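Local coordinates for protein short chain dehydrogenase (Salmonella typhi, PDB 3G1T) that probably catalyses NAD(P)-dependent oxidation or reduction, as a Rossmann-fold member of the short-chain dehydrogenase family, at residues S148-S153 with W229-D234; R191-N196 with T239-D244. All coordinates share one frame; numbering follows the deposited sequence.

Interaction 1: residues S148-S153 with W229-D234; sequences SLVFTS and WLMGDD. With MG (magnesium ion), chain B.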
loop_
_atom_site.group_PDB
_atom_site.type_symbol
_atom_site.label_atom_id
_atom_site.label_comp_id
_atom_site.label_asym_id
_atom_site.label_seq_id
_atom_site.Cartn_x
_atom_site.Cartn_y
_atom_site.Cartn_z
ATOM N N SER A 148 18.579 -10.145 8.959
ATOM C CA SER A 148 17.224 -9.736 9.526
ATOM C C SER A 148 16.864 -8.344 8.925
ATOM O O SER A 148 17.639 -7.394 9.045
ATOM C CB SER A 148 17.271 -9.644 11.054
ATOM O OG SER A 148 15.997 -9.209 11.577
ATOM N N LEU A 149 15.748 -8.292 8.222
ATOM C CA LEU A 149 15.266 -7.057 7.520
ATOM C C LEU A 149 13.946 -6.688 8.273
ATOM O O LEU A 149 13.041 -7.535 8.497
ATOM C CB LEU A 149 14.964 -7.431 6.058
ATOM C CG LEU A 149 14.201 -6.395 5.188
ATOM C CD1 LEU A 149 15.080 -5.155 5.065
ATOM C CD2 LEU A 149 14.008 -6.984 3.830
ATOM N N VAL A 150 13.897 -5.448 8.746
ATOM C CA VAL A 150 12.807 -5.041 9.591
ATOM C C VAL A 150 12.209 -3.792 8.964
ATOM O O VAL A 150 12.959 -2.851 8.632
ATOM C CB VAL A 150 13.301 -4.722 11.049
ATOM C CG1 VAL A 150 12.081 -4.121 11.868
ATOM C CG2 VAL A 150 13.823 -6.091 11.691
ATOM N N PHE A 151 10.882 -3.780 8.824
ATOM C CA PHE A 151 10.148 -2.565 8.393
ATOM C C PHE A 151 9.405 -1.958 9.563
ATOM O O PHE A 151 9.082 -2.623 10.526
ATOM C CB PHE A 151 9.147 -2.888 7.272
ATOM C CG PHE A 151 9.794 -3.381 5.985
ATOM C CD1 PHE A 151 10.266 -2.492 5.015
ATOM C CD2 PHE A 151 9.964 -4.784 5.788
ATOM C CE1 PHE A 151 10.859 -2.935 3.766
ATOM C CE2 PHE A 151 10.570 -5.232 4.565
ATOM C CZ PHE A 151 11.012 -4.379 3.587
ATOM N N THR A 152 9.125 -0.640 9.451
ATOM C CA THR A 152 8.300 0.063 10.473
ATOM C C THR A 152 6.851 0.124 10.014
ATOM O O THR A 152 6.540 0.584 8.918
ATOM C CB THR A 152 8.883 1.475 10.695
ATOM O OG1 THR A 152 10.233 1.362 11.123
ATOM C CG2 THR A 152 8.012 2.168 11.812
ATOM N N SER A 153 5.989 -0.425 10.848
ATOM C CA SER A 153 4.525 -0.373 10.634
ATOM C C SER A 153 3.843 0.542 11.678
ATOM O O SER A 153 4.486 1.450 12.297
ATOM C CB SER A 153 3.913 -1.792 10.666
ATOM O OG SER A 153 2.585 -1.729 10.103
ATOM N N TRP A 229 15.667 -7.774 20.016
ATOM C CA TRP A 229 15.274 -9.198 19.796
ATOM C C TRP A 229 15.235 -9.544 18.300
ATOM O O TRP A 229 15.789 -10.573 17.870
ATOM C CB TRP A 229 13.916 -9.404 20.429
ATOM C CG TRP A 229 13.454 -10.826 20.284
ATOM C CD1 TRP A 229 13.911 -11.930 20.988
ATOM C CD2 TRP A 229 12.439 -11.285 19.414
ATOM N NE1 TRP A 229 13.213 -13.067 20.583
ATOM C CE2 TRP A 229 12.330 -12.702 19.597
ATOM C CE3 TRP A 229 11.605 -10.641 18.490
ATOM C CZ2 TRP A 229 11.378 -13.475 18.912
ATOM C CZ3 TRP A 229 10.688 -11.405 17.776
ATOM C CH2 TRP A 229 10.595 -12.824 17.990
ATOM N N LEU A 230 14.660 -8.665 17.474
ATOM C CA LEU A 230 14.623 -8.973 16.015
ATOM C C LEU A 230 15.954 -8.984 15.305
ATOM O O LEU A 230 16.050 -9.583 14.242
ATOM C CB LEU A 230 13.643 -8.063 15.246
ATOM C CG LEU A 230 12.165 -8.424 15.436
ATOM C CD1 LEU A 230 11.311 -7.358 14.761
ATOM C CD2 LEU A 230 11.753 -9.807 14.843
ATOM N N MET A 231 17.010 -8.319 15.856
ATOM C CA MET A 231 18.311 -8.349 15.149
ATOM C C MET A 231 19.212 -9.519 15.621
ATOM O O MET A 231 20.123 -9.920 14.904
ATOM C CB MET A 231 19.055 -7.012 15.359
ATOM C CG MET A 231 18.503 -5.838 14.459
ATOM S SD MET A 231 18.475 -6.174 12.648
ATOM C CE MET A 231 17.426 -4.858 12.053
ATOM N N GLY A 232 18.908 -10.045 16.817
ATOM C CA GLY A 232 19.669 -11.144 17.517
ATOM C C GLY A 232 19.174 -12.520 17.133
ATOM O O GLY A 232 18.038 -12.743 16.616
ATOM N N ASP A 233 19.996 -13.500 17.490
ATOM C CA ASP A 233 19.673 -14.835 17.019
ATOM C C ASP A 233 18.430 -15.424 17.712
ATOM O O ASP A 233 17.940 -16.467 17.228
ATOM C CB ASP A 233 20.858 -15.777 17.331
ATOM C CG ASP A 233 22.005 -15.592 16.371
ATOM O OD1 ASP A 233 21.850 -14.953 15.321
ATOM O OD2 ASP A 233 23.110 -16.113 16.703
ATOM N N ASP A 234 17.909 -14.822 18.811
ATOM C CA ASP A 234 16.720 -15.384 19.534
ATOM C C ASP A 234 15.436 -15.342 18.706
ATOM O O ASP A 234 14.472 -16.061 18.986
ATOM C CB ASP A 234 16.519 -14.697 20.871
ATOM C CG ASP A 234 17.675 -15.014 21.870
ATOM O OD1 ASP A 234 18.174 -16.169 21.871
ATOM O OD2 ASP A 234 18.171 -14.121 22.599
HETATM MG MG MG B . 25.052 -15.805 16.112
HETATM O O HOH W 1 24.202 -15.638 14.151
HETATM O O HOH W 2 25.029 -13.861 16.507
#
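S148 approaches the flat peptide carbonyl of L230 from above its plane: S148 OG donates a hydrogen bond of 2.7 Å to L230 O, lying 37° out of that plane. Weak hydrogen bonds from R191 NH1 and with S235 OG reach the same oxygen, so the S148 bond is the main one here. The larger flat groups belong to the surroundings: the W229 indole makes edge-to-face contacts with the rings of Y5 and F243, while F151 meets the ring of H100. The contact illustrates how a Rossmann fold is assembled, with helix 224-231 laid against the central parallel sheet at strand 147-152. S148 and V150, two residues apart on the strand, turn to this helix, whereas L149 points away from it. The hydroxyl of S148 is swung out anti to its own backbone nitrogen (chi1 178°), which carries it toward the helix carbonyl. Beyond it the contact is mostly apolar. M231 is bent at chi2 (-55°), folding its thioether back over the strand. Its sulfur, M231 SD, passes 3.9 Å from S148 O, and its terminal methyl, M231 CE, lies 3.8 Å from V150 CG2. The same V150 methyl leans on the helix a second time, with V150 CG2 4.1 Å from L230 CB. M231 also touches L12 and L99, and L230 reaches I195, which spreads the helix over neighbouring strands of the sheet. Past G232 the chain leaves this buried patch, and D233, a residue that also touches a crystal neighbour, binds a magnesium ion. D233 OD2 binds the metal directly, whereas D233 OD1 takes a hydrogen bond from a metal-bound water, whose oxygen lies 2.7 Å from D233 OD1.

Interaction 2: residues R191-N196 with T239-D244; sequences RVNCIN and TGMTFD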
loop_
_atom_site.group_PDB
_atom_site.type_symbol
_atom_site.label_atom_id
_atom_site.label_comp_id
_atom_site.label_asym_id
_atom_site.label_seq_id
_atom_site.Cartn_x
_atom_site.Cartn_y
_atom_site.Cartn_z
ATOM N N ARG A 191 15.411 -13.481 7.376
ATOM C CA ARG A 191 14.089 -13.316 7.903
ATOM C C ARG A 191 13.617 -11.862 7.787
ATOM O O ARG A 191 14.464 -10.907 7.700
ATOM C CB ARG A 191 14.018 -13.770 9.334
ATOM C CG ARG A 191 14.893 -12.952 10.281
ATOM C CD ARG A 191 14.957 -13.644 11.637
ATOM N NE ARG A 191 15.769 -12.916 12.674
ATOM C CZ ARG A 191 17.097 -12.900 12.730
ATOM N NH1 ARG A 191 17.733 -12.218 13.725
ATOM N NH2 ARG A 191 17.818 -13.544 11.827
ATOM N N VAL A 192 12.302 -11.715 7.677
ATOM C CA VAL A 192 11.766 -10.322 7.296
ATOM C C VAL A 192 10.551 -10.084 8.129
ATOM O O VAL A 192 9.627 -10.887 8.071
ATOM C CB VAL A 192 11.327 -10.279 5.789
ATOM C CG1 VAL A 192 10.967 -8.851 5.350
ATOM C CG2 VAL A 192 12.415 -10.929 4.894
ATOM N N ASN A 193 10.446 -8.932 8.808
ATOM C CA ASN A 193 9.310 -8.776 9.741
ATOM C C ASN A 193 9.016 -7.307 9.902
ATOM O O ASN A 193 9.799 -6.516 9.412
ATOM C CB ASN A 193 9.706 -9.274 11.121
ATOM C CG ASN A 193 9.863 -10.776 11.155
ATOM O OD1 ASN A 193 8.858 -11.502 11.153
ATOM N ND2 ASN A 193 11.126 -11.259 11.197
ATOM N N CYS A 194 7.856 -6.990 10.453
ATOM C CA CYS A 194 7.595 -5.562 10.823
ATOM C C CYS A 194 7.568 -5.289 12.315
ATOM O O CYS A 194 7.213 -6.194 13.113
ATOM C CB CYS A 194 6.214 -5.170 10.302
ATOM S SG CYS A 194 6.185 -4.816 8.493
ATOM N N ILE A 195 7.894 -4.045 12.680
ATOM C CA ILE A 195 7.678 -3.534 14.072
ATOM C C ILE A 195 6.726 -2.315 14.074
ATOM O O ILE A 195 6.919 -1.366 13.272
ATOM C CB ILE A 195 9.023 -3.114 14.739
ATOM C CG1 ILE A 195 9.883 -4.329 15.035
ATOM C CG2 ILE A 195 8.765 -2.323 16.124
ATOM C CD1 ILE A 195 11.059 -4.065 15.993
ATOM N N ASN A 196 5.710 -2.388 14.940
ATOM C CA ASN A 196 4.818 -1.233 15.250
ATOM C C ASN A 196 5.290 -0.623 16.570
ATOM O O ASN A 196 5.035 -1.216 17.624
ATOM C CB ASN A 196 3.374 -1.703 15.364
ATOM C CG ASN A 196 2.453 -0.610 15.956
ATOM O OD1 ASN A 196 2.753 0.575 15.837
ATOM N ND2 ASN A 196 1.380 -1.020 16.662
ATOM N N THR A 239 9.613 -15.140 10.878
ATOM C CA THR A 239 9.620 -14.347 9.655
ATOM C C THR A 239 8.180 -14.199 9.224
ATOM O O THR A 239 7.336 -14.995 9.588
ATOM C CB THR A 239 10.484 -14.964 8.552
ATOM O OG1 THR A 239 10.718 -14.046 7.477
ATOM C CG2 THR A 239 9.834 -16.273 7.993
ATOM N N GLY A 240 7.934 -13.154 8.464
ATOM C CA GLY A 240 6.587 -12.846 8.000
ATOM C C GLY A 240 5.637 -12.246 9.023
ATOM O O GLY A 240 4.443 -12.168 8.723
ATOM N N MET A 241 6.136 -11.834 10.175
ATOM C CA MET A 241 5.256 -11.441 11.291
ATOM C C MET A 241 5.313 -9.928 11.511
ATOM O O MET A 241 6.272 -9.298 11.123
ATOM C CB MET A 241 5.658 -12.151 12.595
ATOM C CG MET A 241 5.484 -13.684 12.521
ATOM S SD MET A 241 6.092 -14.674 13.903
ATOM C CE MET A 241 5.124 -14.097 15.291
ATOM N N THR A 242 4.302 -9.402 12.191
ATOM C CA THR A 242 4.314 -7.985 12.538
ATOM C C THR A 242 4.113 -7.904 14.055
ATOM O O THR A 242 3.200 -8.517 14.602
ATOM C CB THR A 242 3.252 -7.202 11.642
ATOM O OG1 THR A 242 3.339 -5.781 12.045
ATOM C CG2 THR A 242 1.852 -7.753 11.802
ATOM N N PHE A 243 5.065 -7.249 14.737
ATOM C CA PHE A 243 5.147 -7.227 16.193
ATOM C C PHE A 243 4.818 -5.876 16.769
ATOM O O PHE A 243 5.262 -4.840 16.251
ATOM C CB PHE A 243 6.543 -7.587 16.687
ATOM C CG PHE A 243 7.000 -9.006 16.254
ATOM C CD1 PHE A 243 6.652 -10.119 17.039
ATOM C CD2 PHE A 243 7.745 -9.177 15.078
ATOM C CE1 PHE A 243 7.113 -11.444 16.663
ATOM C CE2 PHE A 243 8.137 -10.497 14.644
ATOM C CZ PHE A 243 7.862 -11.583 15.442
ATOM N N ASP A 244 4.066 -5.889 17.868
ATOM C CA ASP A 244 3.822 -4.646 18.631
ATOM C C ASP A 244 4.821 -4.465 19.774
ATOM O O ASP A 244 4.978 -5.352 20.616
ATOM C CB ASP A 244 2.444 -4.633 19.253
ATOM C CG ASP A 244 1.327 -4.401 18.235
ATOM O OD1 ASP A 244 0.143 -4.480 18.651
ATOM O OD2 ASP A 244 1.586 -4.123 17.063
#
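N193 OD1 accepts a hydrogen bond from M241 N at 2.9 Å, leading into the parallel pairing that adds strand 242-244 to the edge of the Rossmann sheet. Along this tight part the backbones bond regularly: C194 N gives to M241 O, F243 N to C194 O, and N196 N to F243 O, the last almost straight at 179°. At the far end N196 ND2 donates a hydrogen bond of 3.1 Å to D244 OD2, from above the carboxylate plane and with the two planes 80° apart. That carboxylate also forms a salt bridge with R158, while N196 OD1 accepts from G198 N. Packing is close around F243, whose ring turns its edge to N193: F243 CE2 stands 3.7 Å from N193 OD1, with N193 CG in the ring plane. N193 ND2 bonds to K238 O, which helps fix the amide's rotation. The outer side, at the more open loop 239-241, is looser, though also held by hydrogen bonds. G240 N bonds to V192 O, and T239 OG1 accepts a hydrogen bond from V192 N at 2.8 Å. M241 is exposed and sends its thioether away from the strand; its side chain approaches N193 through M241 CB, 3.6 Å from N193 OD1, beside the backbone bond. Strand 190-196 pairs on its other edge with strand 147-152; I195 and F243 face helix 224-231, whereas V192 and C194 pack against helix 165-185, and T242 OG1 is bonded to R158 and also to E175 of that helix.

Taken together, the two contacts show a Rossmann sheet being covered and being extended. Interaction 1 is core: four buried residues hold a helix over the sheet by one side-chain hydrogen bond and a few apolar touches. Interaction 2 is partly buried and more than twice as large in area, and its chemistry is backbone pairing at the sheet edge, supplemented by three bonds that use side-chain atoms. Their centres lie about 7 Å apart, and strands 147-152 and 190-196 are neighbours, with F151 O close to I195 N and S153 N to I195 O in probable hydrogen bonds. Helix 224-231 serves both, since it leads on to strand 242-244 and covers I195 and F243.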